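Local coordinates for SRPBCC family protein (Bacillus thuringiensis serovar konkukian, PDB 3F08) that is of unknown function but, as a Bet v 1-like protein of the polyketide cyclase and lipid transport family, probably binds a small hydrophobic ligand, at residues V101-G105 with Y125-L129. The protein carries 5 engineered substitutions. Residues are numbered along the deposited sequence; the frame is centred on the assembly and turned at random.
Sequences VEWSG and YSDGL
Trp103 and Tyr125 join strand 99-109 to the long C-terminal helix 114-137 in a helix-grip fold, the Bet v 1-like architecture in which a curved antiparallel sheet wraps round one long helix. The pair is a worked example of how strand and helix, running nearly antiparallel here at 158° and 9.4 Å between the axes of the two short segments, can be bridged by large side chains. Aromatic stacking dominates. The five-membered ring of Trp103 lies face to face with the Tyr125 ring, centroids 3.7 Å apart and planes only 12° from parallel. With CG anti to the backbone N (chi1 -156°), the indole reaches from the strand toward the helix, with one face against the Tyr125 ring, and Tyr125 CA adds an off-centre CH-pi contact to its six-membered ring. At the indole's edge, near its plane, Gly128 CA comes to 4.0 Å from Trp103 CZ3, so the helix backbone itself meets the rim of the indole. Apolar packing follows one turn on from Tyr125, where Leu129 CD2 touches Val101 CG1 at 3.7 Å and also approaches Trp103 CE3. Polar anchoring comes from the adjacent strand 81-92: the buried phenol oxygen of Tyr125 hydrogen-bonds to Tyr84 and Ser86, which fixes the outer end of the stacked ring. That same oxygen, Tyr125 OH, rests 3.4 Å from Gly105 CA.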
loop_
_atom_site.group_PDB
_atom_site.type_symbol
_atom_site.label_atom_id
_atom_site.label_comp_id
_atom_site.label_asym_id
_atom_site.label_seq_id
_atom_site.Cartn_x
_atom_site.Cartn_y
_atom_site.Cartn_z
ATOM N N VAL B 101 -15.429 12.683 -2.410
ATOM C CA VAL B 101 -14.195 12.151 -2.943
ATOM C C VAL B 101 -13.377 13.282 -3.543
ATOM O O VAL B 101 -13.848 14.024 -4.402
ATOM C CB VAL B 101 -14.475 11.080 -3.996
ATOM C CG1 VAL B 101 -13.158 10.516 -4.513
ATOM C CG2 VAL B 101 -15.345 9.971 -3.381
ATOM N N GLU B 102 -12.143 13.405 -3.070
ATOM C CA GLU B 102 -11.245 14.458 -3.513
ATOM C C GLU B 102 -10.030 13.854 -4.209
ATOM O O GLU B 102 -9.387 12.940 -3.685
ATOM C CB GLU B 102 -10.819 15.271 -2.289
ATOM C CG GLU B 102 -10.148 16.588 -2.569
ATOM C CD GLU B 102 -10.002 17.416 -1.300
ATOM O OE1 GLU B 102 -9.173 17.060 -0.435
ATOM O OE2 GLU B 102 -10.736 18.415 -1.157
ATOM N N TRP B 103 -9.736 14.356 -5.401
ATOM C CA TRP B 103 -8.599 13.884 -6.185
ATOM C C TRP B 103 -7.726 15.107 -6.435
ATOM O O TRP B 103 -8.187 16.093 -7.005
ATOM C CB TRP B 103 -9.080 13.309 -7.523
ATOM C CG TRP B 103 -8.139 12.323 -8.138
ATOM C CD1 TRP B 103 -6.791 12.231 -7.937
ATOM C CD2 TRP B 103 -8.476 11.290 -9.076
ATOM N NE1 TRP B 103 -6.270 11.206 -8.692
ATOM C CE2 TRP B 103 -7.280 10.615 -9.399
ATOM C CE3 TRP B 103 -9.674 10.877 -9.680
ATOM C CZ2 TRP B 103 -7.247 9.541 -10.295
ATOM C CZ3 TRP B 103 -9.640 9.809 -10.573
ATOM C CH2 TRP B 103 -8.430 9.155 -10.872
ATOM N N SER B 104 -6.469 15.049 -6.012
ATOM C CA SER B 104 -5.586 16.191 -6.198
ATOM C C SER B 104 -4.189 15.792 -6.663
ATOM O O SER B 104 -3.760 14.648 -6.483
ATOM C CB SER B 104 -5.480 16.980 -4.894
ATOM O OG SER B 104 -4.835 16.201 -3.907
ATOM N N GLY B 105 -3.479 16.746 -7.255
ATOM C CA GLY B 105 -2.142 16.461 -7.725
ATOM C C GLY B 105 -1.219 17.659 -7.790
ATOM O O GLY B 105 -1.662 18.809 -7.912
ATOM N N TYR B 125 -8.936 13.777 -13.606
ATOM C CA TYR B 125 -9.590 13.562 -12.322
ATOM C C TYR B 125 -11.106 13.683 -12.445
ATOM O O TYR B 125 -11.848 12.876 -11.889
ATOM C CB TYR B 125 -9.105 14.582 -11.291
ATOM C CG TYR B 125 -7.630 14.532 -10.985
ATOM C CD1 TYR B 125 -6.840 13.449 -11.377
ATOM C CD2 TYR B 125 -7.027 15.558 -10.255
ATOM C CE1 TYR B 125 -5.476 13.390 -11.043
ATOM C CE2 TYR B 125 -5.685 15.511 -9.919
ATOM C CZ TYR B 125 -4.908 14.429 -10.311
ATOM O OH TYR B 125 -3.574 14.392 -9.952
ATOM N N SER B 126 -11.556 14.701 -13.175
ATOM C CA SER B 126 -12.977 14.940 -13.368
ATOM C C SER B 126 -13.680 13.814 -14.123
ATOM O O SER B 126 -14.832 13.491 -13.836
ATOM C CB SER B 126 -13.189 16.263 -14.097
ATOM O OG SER B 126 -14.551 16.408 -14.449
ATOM N N ASP B 127 -12.998 13.221 -15.097
ATOM C CA ASP B 127 -13.586 12.116 -15.852
ATOM C C ASP B 127 -13.692 10.893 -14.960
ATOM O O ASP B 127 -14.681 10.161 -15.006
ATOM C CB ASP B 127 -12.730 11.757 -17.068
ATOM C CG ASP B 127 -12.919 12.718 -18.217
ATOM O OD1 ASP B 127 -13.947 13.433 -18.230
ATOM O OD2 ASP B 127 -12.049 12.740 -19.115
ATOM N N GLY B 128 -12.657 10.676 -14.153
ATOM C CA GLY B 128 -12.641 9.539 -13.249
ATOM C C GLY B 128 -13.733 9.598 -12.198
ATOM O O GLY B 128 -14.358 8.588 -11.896
ATOM N N LEU B 129 -13.969 10.778 -11.636
ATOM C CA LEU B 129 -14.998 10.929 -10.617
ATOM C C LEU B 129 -16.392 10.791 -11.213
ATOM O O LEU B 129 -17.309 10.329 -10.545
ATOM C CB LEU B 129 -14.851 12.272 -9.899
ATOM C CG LEU B 129 -13.556 12.439 -9.096
ATOM C CD1 LEU B 129 -13.612 13.740 -8.318
ATOM C CD2 LEU B 129 -13.375 11.259 -8.136
#